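Local structure of Rod shape-determining protein (MreC) (Helicobacter pylori, 5LP5) at residues T98-F103 / H110-N115; Q133-A138 / G147-H152; K175-V180 / S224-N229; I189-Q194 / G211-I216; G202-G207 / F242-K247. The protein binds the cell-wall transpeptidase PBP2 in a core complex of peptidoglycan synthesis and probably takes part in setting the rod shape of the cell. All blocks are in the same frame, centred on the assembly; numbering follows the deposited sequence.

Contact 1: residues T98-F103 / H110-N115; sequences TFMTSF and HSVSLN
With CG held between the backbone N and the carbonyl carbon (chi1 57°), the Phe99 side chain turns its ring over Asn115. The two belong to the antiparallel hairpin of strands 93-103 and 111-114, two neighbouring strands of the first beta barrel of MreC. Asn115 CB sits over the ring face in a CH-pi contact, 3.9 Å from the Phe99 ring centroid and 19° off its normal, and the amide runs on beside the ring, inclined to it. The same pair is joined through the backbone, Asn115 N donating to Phe99 O at 3.0 Å in a nearly straight bond. Beyond it the register slips by one residue: Met100 pairs with Leu114 in a non-hydrogen-bonded position, whereas Ser102 pairs with Ser113 in a hydrogen-bonded one, so Thr101 is the extra residue of a beta bulge. Both strands still bond across it, Thr101 N to Ser113 O at 2.9 Å and Ser113 N to Ser102 O at 2.9 Å. On the face carrying Met100 and Leu114, the thioether chain bends at its last torsion (chi3 -86°) and lays its methyl over the centre of the Phe103 ring, while Val112 is crossed at about a right angle. In the second MreC subunit, Phe169 meets Phe103 edge-to-face and Leu200 packs on Met100, placing this end of the hairpin at the dimer contact. Val112 CG1 completes the cluster, 3.9 Å from Phe103 CD1.

Contact 2: residues Q133-A138 / G147-H152; sequences QAIGIA and GFLNAH
The beta hairpin of strands 134-141 and 144-149, in the first barrel of MreC, brings Ile137 opposite Phe148 as an antiparallel hydrogen-bonded pair. Ile137 N donates to Phe148 O at 2.9 Å in an almost straight bond (176°), although it approaches from above the carbonyl plane; the return bond, Phe148 N to Ile137 O at 2.7 Å, is more bent. Their side chains leave on the same face and meet only lightly, Ile137 CG1 lying 4.2 Å from Phe148 CB. On that side Gln139 of the PBP2 chain packs against Ile137.

Gly136 faces Leu149 in the next pair, with CA atoms just 4.0 Å apart. Having no side chain, it lets the strands come this close, and its backbone angles (phi 160°, psi -157°) are ones only glycine readily takes. Ile135 and Leu149 run alongside each other in the same direction, with CD1 of the isoleucine 4.2 Å from CD2 of the leucine.

Where strand 147-149 ends, Asn150 extends the pairing with two donors: its N reaches Ile135 O at 2.7 Å, and its ND2 reaches Ala134 O at 3.0 Å, tilted from the carbonyl plane. Its amide is buried and also bonds Tyr157 through OD1 and Phe231 O through ND2, which should fix its rotation. From Leu149 to His152 the chain folds back in a type II turn. The hairpin is one of the antiparallel strand pairs from which the closed six-stranded barrel is built.

Contact 3: residues K175-V180 / S224-N229; sequences KQELVV and SAVLKN
Ser224 opens the pairing of strand 223-228 with strand 178-183, two antiparallel neighbours in the second beta barrel of MreC. Its CA approaches Val180 O at 3.2 Å in a CA-H...O contact, while its hydroxyl is bonded to Asp181.

Ala225 follows as the hydrogen-bonded partner of Val180, and the two are joined by a reciprocal pair of backbone bonds. Val180 N donates to Ala225 O at 2.7 Å and Ala225 N to Val180 O at 2.8 Å. Both donors lie in the plane of the carbonyl they meet, and both bonds are close to straight.

At Val226 the side chain turns to the other face of the sheet, the one shared with Val179 in a non-hydrogen-bonded pair. The two valines touch loosely. With CG1 anti to the backbone N (chi1 -179°), Val226 sends that methyl across to the carboxylate end of Glu177, 3.7 Å from OE1.

Leu227 returns to the face of Val180 and Ala225. Its backbone N reaches Leu178 O at 3.0 Å, nearly in line with the carbonyl bond. Its branched end then sits between two residues of strand 178-183, CD1 touching both Leu178 and Val180, CD2 only Val180. Ile170 of the adjoining strand 166-172 touches Leu178, Val180 and Leu227 alike, so the cluster belongs to the barrel's buried side. Leu227 CD1 lies 3.9 Å from Leu178 CD2, and Leu227 CD2 lies 3.9 Å from Val180 CG2.

Contact 4: residues I189-Q194 / G211-I216; sequences INIGDQ and GEVSSI
Val213 is tied at both its N and its O to the loop that leads into strand 194-197, and packs against Ile189 and Ile191 of that loop. Gly192 N donates to Val213 O at 2.8 Å, lying in the carbonyl plane, and Val213 N donates in turn to Asp193 O at 3.1 Å. Ile189 stands roughly perpendicular to the valine, bringing its CG2 to 3.9 Å from Val213 CG2 and to 3.8 Å from Ile216 CD1. With CG1 of Ile191 beside the backbone N (chi1 -50°), CG2 falls anti to it and lies over the strand backbone, 3.4 Å from Val213 O, and CD1 reaches on toward Ser214 and Ile216.

A type II turn from Asn190 to Asp193 presents these groups. Asp193 N bonds back to Asn190 O, and the Asp193 carboxylate bridges the same turn: Asn190 N donates to OD2 at 2.6 Å, on its anti side and 28° out of the carboxylate plane. The turn is thus gripped by both the backbone and a side chain of Asp193. Gly192 takes a positive phi (100°) that suits glycine. Beyond the turn, Gln194 pairs with Glu212 in a non-hydrogen-bonded antiparallel bridge.

Strand 209-218 carries a classic beta bulge here, Ser214 and Ser215 both facing Val226 of strand 223-228. Ile161 of strand 158-161 packs on Ile189, Asp193 and Val213, and Gln194 bonds Gly162 through its backbone. The turn therefore leads into strand 194-197, between strands 158-161 and 209-218 of the second barrel.

Contact 5: residues G202-G207 / F242-K247; sequences GIFGAG and FLSDVK
Ser244 OG donates a 2.8 Å hydrogen bond to Ile203 O, arriving in the carbonyl plane on a lone pair. The serine hydroxyl is anti to its own backbone N (chi1 170°), which swings it from strand 241-246 toward the loop 202-207. This is a loop-to-strand contact between the two halves of MreC: the loop links strands 194-197 and 209-218 of the second barrel, while Ser244 belongs to a strand hydrogen-bonded between strands 93-103 and 125-129 in the first. The bond satisfies a carbonyl in buried surroundings, and it is the hydrogen bond that joins the two segments.

Val246, two residues further along and on the same side of its strand, adds van der Waals packing against the loop backbone. Its CB comes to 3.8 Å from Gly202 O. Its CG2 lies against the backbone that follows, 3.8 Å from Ile203 O and 3.8 Å from Phe204 C, so its partners in the loop are main-chain atoms; Met93 packs on it as well. Gly202 adopts a positive phi (72°), which favours glycine as the loop bends past this methyl pair.

The side chains of Ile203 and Phe204 leave in other directions, away from strand 241-246. Phe204 approaches Ser244 CB obliquely with its CD1, at 4.4 Å, and meets Tyr157 edge-to-face. Asp201 OD1 accepts a hydrogen bond from Ile203 N, and Ala135 of the PBP2 chain packs on Ile203. Around them, Ile203 leans on Ile125 of strand 125-129, Phe204 on Ala134 of strand 134-141, and Ser244 on Tyr95 of strand 93-103.

From the N terminus, contact 1 closes the short loop between strands 93-103 and 111-114, and contact 2 closes a later hairpin, of strands 134-141 and 144-149; strands 111-114 and 144-149 then lie side by side, so both build the first barrel. Contact 3 opens afterwards and brings together strands 178-183 and 223-228 of the second barrel over a long excursion. Contact 4 lies wholly within that excursion, and its strand 209-218 adjoins 223-228. Contact 5 crosses both contacts 3 and 4 along the chain: its first segment falls within their loops, whereas its second lies in the closing strand 241-246, which returns to the first barrel and ties the two together.

Contact 1: residues T98-F103 / H110-N115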
# COMPACT_ATOMS: atom_id res chain seq x y z
N THR C 98 37.71 -16.83 11.85
CA THR C 98 38.38 -15.54 11.77
C THR C 98 38.44 -15.05 13.19
O THR C 98 37.66 -15.54 14.05
CB THR C 98 37.61 -14.51 10.88
OG1 THR C 98 38.32 -13.26 10.81
CG2 THR C 98 36.19 -14.25 11.41
N PHE C 99 39.33 -14.09 13.45
CA PHE C 99 39.34 -13.51 14.76
C PHE C 99 39.75 -12.07 14.71
O PHE C 99 40.39 -11.66 13.77
CB PHE C 99 40.27 -14.31 15.69
CG PHE C 99 41.67 -14.41 15.20
CD1 PHE C 99 42.62 -13.56 15.73
CD2 PHE C 99 42.06 -15.32 14.22
CE1 PHE C 99 43.95 -13.62 15.33
CE2 PHE C 99 43.38 -15.37 13.80
CZ PHE C 99 44.33 -14.54 14.36
N MET C 100 39.34 -11.33 15.74
CA MET C 100 39.63 -9.90 15.78
C MET C 100 41.01 -9.67 16.40
O MET C 100 41.40 -10.33 17.34
CB MET C 100 38.52 -9.12 16.49
CG MET C 100 38.53 -9.16 18.00
SD MET C 100 37.11 -8.28 18.68
CE MET C 100 37.74 -6.60 18.74
N THR C 101 41.73 -8.72 15.84
CA THR C 101 43.04 -8.33 16.38
C THR C 101 42.96 -7.12 17.28
O THR C 101 43.71 -6.97 18.23
CB THR C 101 44.04 -7.99 15.26
OG1 THR C 101 43.64 -6.78 14.58
CG2 THR C 101 44.16 -9.20 14.30
N SER C 102 42.01 -6.24 16.97
CA SER C 102 41.79 -5.02 17.70
C SER C 102 40.45 -4.45 17.31
O SER C 102 39.87 -4.85 16.29
CB SER C 102 42.87 -4.04 17.31
OG SER C 102 42.84 -3.75 15.92
N PHE C 103 39.97 -3.48 18.07
CA PHE C 103 38.89 -2.61 17.59
C PHE C 103 39.51 -1.63 16.60
O PHE C 103 40.71 -1.37 16.66
CB PHE C 103 38.27 -1.86 18.74
CG PHE C 103 37.54 -2.72 19.70
CD1 PHE C 103 36.18 -2.96 19.56
CD2 PHE C 103 38.19 -3.27 20.80
CE1 PHE C 103 35.52 -3.74 20.49
CE2 PHE C 103 37.53 -4.05 21.72
CZ PHE C 103 36.19 -4.29 21.56
N HIS C 110 31.61 -1.16 18.01
CA HIS C 110 30.90 -1.83 16.93
C HIS C 110 31.74 -1.92 15.64
O HIS C 110 31.17 -2.16 14.57
CB HIS C 110 29.56 -1.13 16.67
CG HIS C 110 28.78 -0.80 17.91
ND1 HIS C 110 28.06 -1.73 18.61
CD2 HIS C 110 28.65 0.36 18.58
CE1 HIS C 110 27.50 -1.15 19.66
NE2 HIS C 110 27.84 0.12 19.66
N SER C 111 33.06 -1.79 15.73
CA SER C 111 33.90 -1.85 14.54
C SER C 111 35.22 -2.52 14.89
O SER C 111 35.93 -2.08 15.81
CB SER C 111 34.18 -0.45 13.99
OG SER C 111 33.04 0.05 13.31
N VAL C 112 35.56 -3.59 14.17
CA VAL C 112 36.76 -4.35 14.50
C VAL C 112 37.64 -4.69 13.30
O VAL C 112 37.15 -4.87 12.18
CB VAL C 112 36.42 -5.65 15.25
CG1 VAL C 112 35.65 -5.35 16.52
CG2 VAL C 112 35.63 -6.60 14.36
N SER C 113 38.93 -4.82 13.57
CA SER C 113 39.89 -5.30 12.58
C SER C 113 40.02 -6.81 12.71
O SER C 113 40.25 -7.33 13.80
CB SER C 113 41.27 -4.67 12.78
OG SER C 113 41.35 -3.34 12.31
N LEU C 114 39.89 -7.51 11.58
CA LEU C 114 39.94 -8.96 11.54
C LEU C 114 41.20 -9.46 10.87
O LEU C 114 41.73 -8.85 9.96
CB LEU C 114 38.75 -9.50 10.77
CG LEU C 114 37.40 -9.20 11.40
CD1 LEU C 114 36.30 -9.52 10.39
CD2 LEU C 114 37.18 -10.01 12.65
N ASN C 115 41.67 -10.60 11.32
CA ASN C 115 42.83 -11.18 10.72
C ASN C 115 42.52 -11.59 9.28
O ASN C 115 41.50 -12.25 9.04
CB ASN C 115 43.25 -12.40 11.48
CG ASN C 115 44.69 -12.76 11.23
OD1 ASN C 115 45.56 -11.87 11.25
ND2 ASN C 115 44.97 -14.03 10.95

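Contact 2: residues Q133-A138 / G147-H152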
# COMPACT_ATOMS: atom_id res chain seq x y z
N GLN C 133 24.84 -17.33 16.22
CA GLN C 133 24.10 -16.06 16.18
C GLN C 133 24.75 -15.08 15.18
O GLN C 133 25.95 -15.11 14.98
CB GLN C 133 24.03 -15.46 17.60
CG GLN C 133 23.18 -14.22 17.73
CD GLN C 133 22.98 -13.75 19.18
OE1 GLN C 133 22.33 -12.71 19.43
NE2 GLN C 133 23.48 -14.55 20.14
N ALA C 134 23.95 -14.21 14.56
CA ALA C 134 24.49 -13.14 13.73
C ALA C 134 24.97 -11.98 14.59
O ALA C 134 24.17 -11.40 15.38
CB ALA C 134 23.44 -12.68 12.74
N ILE C 135 26.25 -11.63 14.46
CA ILE C 135 26.85 -10.48 15.17
C ILE C 135 27.10 -9.26 14.29
O ILE C 135 27.25 -8.16 14.80
CB ILE C 135 28.17 -10.82 15.90
CG1 ILE C 135 29.27 -11.25 14.90
CG2 ILE C 135 27.92 -11.92 16.91
CD1 ILE C 135 30.65 -11.39 15.53
N GLY C 136 27.15 -9.44 12.98
CA GLY C 136 27.38 -8.30 12.06
C GLY C 136 27.89 -8.75 10.71
O GLY C 136 27.65 -9.87 10.29
N ILE C 137 28.56 -7.86 10.01
CA ILE C 137 29.07 -8.18 8.68
C ILE C 137 30.52 -7.79 8.56
O ILE C 137 31.07 -7.12 9.42
CB ILE C 137 28.29 -7.43 7.57
CG1 ILE C 137 28.53 -5.92 7.66
CG2 ILE C 137 26.80 -7.74 7.67
CD1 ILE C 137 27.84 -5.11 6.60
N ALA C 138 31.13 -8.20 7.46
CA ALA C 138 32.56 -7.98 7.25
C ALA C 138 32.84 -7.66 5.80
O ALA C 138 32.32 -8.32 4.91
CB ALA C 138 33.36 -9.22 7.67
N GLY C 147 35.31 -5.70 10.27
CA GLY C 147 34.02 -6.18 10.79
C GLY C 147 33.18 -5.02 11.29
O GLY C 147 33.62 -4.25 12.14
N PHE C 148 31.98 -4.88 10.73
CA PHE C 148 31.02 -3.89 11.20
C PHE C 148 29.89 -4.60 11.89
O PHE C 148 29.07 -5.25 11.26
CB PHE C 148 30.51 -3.04 10.04
CG PHE C 148 31.61 -2.44 9.23
CD1 PHE C 148 32.36 -1.39 9.72
CD2 PHE C 148 31.93 -2.95 8.00
CE1 PHE C 148 33.41 -0.85 8.99
CE2 PHE C 148 32.97 -2.42 7.26
CZ PHE C 148 33.71 -1.36 7.76
N LEU C 149 29.88 -4.49 13.22
CA LEU C 149 29.03 -5.31 14.07
C LEU C 149 27.60 -4.76 14.15
O LEU C 149 27.31 -3.68 13.65
CB LEU C 149 29.63 -5.40 15.47
CG LEU C 149 31.08 -5.92 15.51
CD1 LEU C 149 31.60 -5.94 16.93
CD2 LEU C 149 31.21 -7.30 14.88
N ASN C 150 26.73 -5.53 14.79
CA ASN C 150 25.32 -5.15 14.94
C ASN C 150 25.26 -3.73 15.54
O ASN C 150 25.93 -3.40 16.52
CB ASN C 150 24.54 -6.09 15.88
CG ASN C 150 24.07 -7.36 15.21
OD1 ASN C 150 23.80 -7.40 14.00
ND2 ASN C 150 23.93 -8.43 16.01
N ALA C 151 24.48 -2.88 14.90
CA ALA C 151 24.27 -1.50 15.36
C ALA C 151 25.29 -0.52 14.85
O ALA C 151 25.10 0.68 15.07
CB ALA C 151 24.15 -1.40 16.88
N HIS C 152 26.30 -0.96 14.11
CA HIS C 152 27.14 -0.03 13.33
C HIS C 152 26.34 0.58 12.17
O HIS C 152 25.48 -0.07 11.59
CB HIS C 152 28.42 -0.71 12.82
CG HIS C 152 29.43 0.22 12.20
ND1 HIS C 152 29.81 1.41 12.78
CD2 HIS C 152 30.12 0.15 11.03
CE1 HIS C 152 30.71 2.01 12.03
NE2 HIS C 152 30.90 1.27 10.95

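Contact 3: residues K175-V180 / S224-N229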
# COMPACT_ATOMS: atom_id res chain seq x y z
N LYS C 175 19.49 5.03 19.88
CA LYS C 175 19.89 4.41 21.16
C LYS C 175 20.71 3.14 20.94
O LYS C 175 20.83 2.31 21.84
CB LYS C 175 18.64 4.07 21.99
CG LYS C 175 17.60 5.15 22.07
CD LYS C 175 16.30 4.65 22.65
CE LYS C 175 15.31 5.81 22.63
NZ LYS C 175 13.96 5.47 23.18
N GLN C 176 21.27 3.00 19.74
CA GLN C 176 22.02 1.80 19.36
C GLN C 176 21.33 0.47 19.75
O GLN C 176 21.97 -0.45 20.29
CB GLN C 176 23.45 1.86 19.89
CG GLN C 176 24.30 2.89 19.16
CD GLN C 176 25.64 3.13 19.81
OE1 GLN C 176 25.73 3.34 21.04
NE2 GLN C 176 26.68 3.11 18.99
N GLU C 177 20.02 0.39 19.48
CA GLU C 177 19.26 -0.85 19.60
C GLU C 177 19.24 -1.49 18.22
O GLU C 177 19.23 -0.80 17.22
CB GLU C 177 17.82 -0.59 20.05
CG GLU C 177 17.69 0.36 21.24
CD GLU C 177 16.29 0.42 21.81
OE1 GLU C 177 15.42 1.05 21.15
OE2 GLU C 177 16.08 -0.13 22.92
N LEU C 178 19.26 -2.81 18.18
CA LEU C 178 19.14 -3.51 16.92
C LEU C 178 17.69 -3.47 16.46
O LEU C 178 16.82 -3.83 17.21
CB LEU C 178 19.63 -4.96 17.05
CG LEU C 178 19.89 -5.64 15.72
CD1 LEU C 178 20.98 -4.89 14.98
CD2 LEU C 178 20.32 -7.07 15.92
N VAL C 179 17.45 -3.05 15.24
CA VAL C 179 16.08 -2.86 14.75
C VAL C 179 15.86 -3.61 13.45
O VAL C 179 16.76 -3.69 12.62
CB VAL C 179 15.82 -1.37 14.50
CG1 VAL C 179 14.47 -1.16 13.82
CG2 VAL C 179 15.97 -0.56 15.80
N VAL C 180 14.67 -4.18 13.29
CA VAL C 180 14.24 -4.65 11.97
C VAL C 180 13.34 -3.59 11.36
O VAL C 180 12.31 -3.22 11.92
CB VAL C 180 13.48 -5.98 12.01
CG1 VAL C 180 13.07 -6.41 10.62
CG2 VAL C 180 14.32 -7.06 12.68
N SER C 224 8.41 -1.14 12.14
CA SER C 224 9.72 -1.55 12.60
C SER C 224 9.57 -2.43 13.83
O SER C 224 8.57 -2.36 14.52
CB SER C 224 10.56 -0.33 12.99
OG SER C 224 10.98 0.44 11.87
N ALA C 225 10.59 -3.23 14.09
CA ALA C 225 10.61 -4.08 15.27
C ALA C 225 11.93 -3.91 15.96
O ALA C 225 12.98 -4.11 15.36
CB ALA C 225 10.42 -5.54 14.88
N VAL C 226 11.88 -3.53 17.22
CA VAL C 226 13.08 -3.43 18.02
C VAL C 226 13.34 -4.77 18.64
O VAL C 226 12.41 -5.39 19.16
CB VAL C 226 12.91 -2.39 19.14
CG1 VAL C 226 14.20 -2.28 19.96
CG2 VAL C 226 12.54 -1.03 18.54
N LEU C 227 14.59 -5.22 18.61
CA LEU C 227 14.92 -6.57 19.08
C LEU C 227 15.47 -6.57 20.47
O LEU C 227 16.03 -5.60 20.91
CB LEU C 227 15.95 -7.23 18.16
CG LEU C 227 15.57 -7.26 16.69
CD1 LEU C 227 16.56 -8.10 15.92
CD2 LEU C 227 14.19 -7.83 16.49
N LYS C 228 15.32 -7.70 21.14
CA LYS C 228 16.01 -7.98 22.39
C LYS C 228 16.73 -9.33 22.22
O LYS C 228 16.50 -10.02 21.23
CB LYS C 228 15.02 -8.01 23.54
CG LYS C 228 13.96 -9.10 23.42
CD LYS C 228 12.97 -9.09 24.57
CE LYS C 228 11.68 -9.82 24.16
NZ LYS C 228 10.61 -9.84 25.23
N ASN C 229 17.60 -9.70 23.16
CA ASN C 229 18.38 -10.92 23.04
C ASN C 229 19.20 -11.00 21.75
O ASN C 229 19.53 -12.11 21.30
CB ASN C 229 17.48 -12.15 23.09
CG ASN C 229 16.94 -12.40 24.46
OD1 ASN C 229 17.72 -12.58 25.39
ND2 ASN C 229 15.61 -12.41 24.60

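Contact 4: residues I189-Q194 / G211-I216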
# COMPACT_ATOMS: atom_id res chain seq x y z
N ILE C 189 2.95 -9.69 13.66
CA ILE C 189 4.11 -9.94 14.52
C ILE C 189 3.71 -9.92 15.98
O ILE C 189 2.83 -9.18 16.36
CB ILE C 189 5.15 -8.83 14.34
CG1 ILE C 189 5.56 -8.65 12.89
CG2 ILE C 189 6.38 -9.11 15.19
CD1 ILE C 189 6.37 -7.39 12.71
N ASN C 190 4.38 -10.74 16.78
CA ASN C 190 4.11 -10.80 18.21
C ASN C 190 5.37 -10.59 19.03
O ASN C 190 6.48 -10.99 18.60
CB ASN C 190 3.51 -12.15 18.58
CG ASN C 190 2.20 -12.45 17.86
OD1 ASN C 190 1.16 -11.82 18.13
ND2 ASN C 190 2.22 -13.51 17.01
N ILE C 191 5.22 -9.96 20.18
CA ILE C 191 6.35 -9.77 21.08
C ILE C 191 6.91 -11.14 21.44
O ILE C 191 6.16 -12.03 21.84
CB ILE C 191 5.98 -9.02 22.38
CG1 ILE C 191 5.21 -7.75 22.10
CG2 ILE C 191 7.24 -8.70 23.15
CD1 ILE C 191 5.88 -6.89 21.07
N GLY C 192 8.22 -11.32 21.27
CA GLY C 192 8.89 -12.59 21.53
C GLY C 192 9.17 -13.43 20.30
O GLY C 192 9.97 -14.36 20.40
N ASP C 193 8.52 -13.14 19.17
CA ASP C 193 8.81 -13.83 17.92
C ASP C 193 10.32 -13.90 17.64
O ASP C 193 10.98 -12.86 17.67
CB ASP C 193 8.18 -13.08 16.72
CG ASP C 193 6.80 -13.57 16.37
OD1 ASP C 193 6.64 -14.82 16.36
OD2 ASP C 193 5.92 -12.72 16.05
N GLN C 194 10.80 -15.10 17.33
CA GLN C 194 12.13 -15.30 16.81
C GLN C 194 12.40 -14.52 15.50
O GLN C 194 11.54 -14.44 14.61
CB GLN C 194 12.37 -16.77 16.55
CG GLN C 194 12.71 -17.57 17.80
CD GLN C 194 13.72 -18.66 17.49
OE1 GLN C 194 13.73 -19.22 16.37
NE2 GLN C 194 14.59 -18.96 18.46
N GLY C 211 17.66 -12.49 16.99
CA GLY C 211 17.06 -11.96 18.23
C GLY C 211 15.57 -12.19 18.32
O GLY C 211 15.04 -13.05 17.63
N GLU C 212 14.90 -11.44 19.18
CA GLU C 212 13.46 -11.59 19.40
C GLU C 212 12.80 -10.22 19.43
O GLU C 212 13.39 -9.26 19.90
CB GLU C 212 13.18 -12.29 20.74
CG GLU C 212 13.73 -13.71 20.82
CD GLU C 212 13.67 -14.35 22.19
OE1 GLU C 212 12.80 -13.92 23.02
OE2 GLU C 212 14.48 -15.30 22.37
N VAL C 213 11.56 -10.15 18.95
CA VAL C 213 10.87 -8.87 18.87
C VAL C 213 10.50 -8.40 20.28
O VAL C 213 9.88 -9.13 21.03
CB VAL C 213 9.60 -8.98 18.02
CG1 VAL C 213 8.85 -7.64 17.98
CG2 VAL C 213 9.98 -9.43 16.62
N SER C 214 10.92 -7.19 20.65
CA SER C 214 10.57 -6.66 21.96
C SER C 214 9.50 -5.57 21.88
O SER C 214 8.65 -5.48 22.77
CB SER C 214 11.81 -6.18 22.71
OG SER C 214 11.99 -4.81 22.59
N SER C 215 9.51 -4.76 20.83
CA SER C 215 8.47 -3.74 20.64
C SER C 215 8.33 -3.46 19.15
O SER C 215 9.13 -3.94 18.35
CB SER C 215 8.78 -2.45 21.40
OG SER C 215 9.87 -1.75 20.78
N ILE C 216 7.30 -2.71 18.79
CA ILE C 216 6.91 -2.51 17.40
C ILE C 216 6.45 -1.07 17.16
O ILE C 216 5.49 -0.63 17.78
CB ILE C 216 5.76 -3.47 17.03
CG1 ILE C 216 6.21 -4.93 17.27
CG2 ILE C 216 5.35 -3.23 15.59
CD1 ILE C 216 5.17 -5.99 17.01

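Contact 5: residues G202-G207 / F242-K247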
# COMPACT_ATOMS: atom_id res chain seq x y z
N GLY C 202 22.49 -12.92 0.21
CA GLY C 202 23.81 -13.40 -0.22
C GLY C 202 24.92 -13.03 0.75
O GLY C 202 26.10 -12.97 0.38
N ILE C 203 24.53 -12.80 2.01
CA ILE C 203 25.45 -12.52 3.11
C ILE C 203 25.47 -13.67 4.12
O ILE C 203 26.53 -14.19 4.49
CB ILE C 203 25.01 -11.25 3.88
CG1 ILE C 203 25.01 -10.02 2.97
CG2 ILE C 203 25.93 -11.02 5.09
CD1 ILE C 203 24.40 -8.78 3.56
N PHE C 204 24.28 -14.02 4.59
CA PHE C 204 24.06 -15.16 5.48
C PHE C 204 23.22 -16.18 4.72
O PHE C 204 22.47 -15.84 3.81
CB PHE C 204 23.25 -14.74 6.70
CG PHE C 204 23.95 -13.81 7.64
CD1 PHE C 204 24.85 -14.30 8.55
CD2 PHE C 204 23.67 -12.46 7.65
CE1 PHE C 204 25.49 -13.47 9.45
CE2 PHE C 204 24.31 -11.61 8.55
CZ PHE C 204 25.22 -12.12 9.45
N GLY C 205 23.35 -17.43 5.13
CA GLY C 205 22.35 -18.42 4.81
C GLY C 205 21.13 -18.23 5.69
O GLY C 205 21.17 -17.48 6.68
N ALA C 206 20.05 -18.90 5.35
CA ALA C 206 18.82 -18.78 6.09
C ALA C 206 18.90 -19.47 7.46
O ALA C 206 19.61 -20.48 7.64
CB ALA C 206 17.68 -19.39 5.30
N GLY C 207 18.17 -18.91 8.41
CA GLY C 207 17.91 -19.59 9.67
C GLY C 207 18.88 -19.36 10.82
O GLY C 207 18.74 -19.98 11.86
N PHE C 242 33.07 -16.90 13.03
CA PHE C 242 33.11 -17.50 11.71
C PHE C 242 32.59 -16.52 10.64
O PHE C 242 31.60 -15.84 10.85
CB PHE C 242 32.26 -18.77 11.69
CG PHE C 242 32.81 -19.88 12.52
CD1 PHE C 242 33.66 -20.82 11.97
CD2 PHE C 242 32.46 -20.03 13.85
CE1 PHE C 242 34.16 -21.86 12.72
CE2 PHE C 242 32.96 -21.07 14.62
CZ PHE C 242 33.82 -21.99 14.05
N LEU C 243 33.25 -16.50 9.49
CA LEU C 243 32.85 -15.66 8.37
C LEU C 243 31.92 -16.42 7.46
O LEU C 243 32.20 -17.56 7.07
CB LEU C 243 34.08 -15.25 7.57
CG LEU C 243 33.89 -14.20 6.49
CD1 LEU C 243 33.81 -12.80 7.07
CD2 LEU C 243 35.12 -14.21 5.58
N SER C 244 30.82 -15.79 7.07
CA SER C 244 29.83 -16.45 6.22
C SER C 244 29.97 -16.09 4.75
O SER C 244 29.65 -14.98 4.38
CB SER C 244 28.42 -16.09 6.67
OG SER C 244 27.50 -16.55 5.71
N ASP C 245 30.43 -17.05 3.94
CA ASP C 245 30.67 -16.86 2.51
C ASP C 245 29.62 -17.62 1.69
O ASP C 245 29.73 -18.85 1.54
CB ASP C 245 32.09 -17.34 2.16
CG ASP C 245 32.49 -17.04 0.68
OD1 ASP C 245 31.66 -16.65 -0.13
OD2 ASP C 245 33.64 -17.18 0.29
N VAL C 246 28.63 -16.91 1.16
CA VAL C 246 27.56 -17.52 0.34
C VAL C 246 27.95 -17.40 -1.12
O VAL C 246 28.19 -16.30 -1.60
CB VAL C 246 26.22 -16.78 0.55
CG1 VAL C 246 25.17 -17.29 -0.42
CG2 VAL C 246 25.71 -16.93 1.97
N LYS C 247 28.03 -18.54 -1.80
CA LYS C 247 28.64 -18.59 -3.11
C LYS C 247 27.83 -17.72 -4.08
O LYS C 247 26.61 -17.88 -4.20
CB LYS C 247 28.82 -20.05 -3.59
CG LYS C 247 29.93 -20.81 -2.83
CD LYS C 247 31.34 -20.22 -3.08
CE LYS C 247 32.18 -20.10 -1.80
NZ LYS C 247 33.54 -19.52 -2.06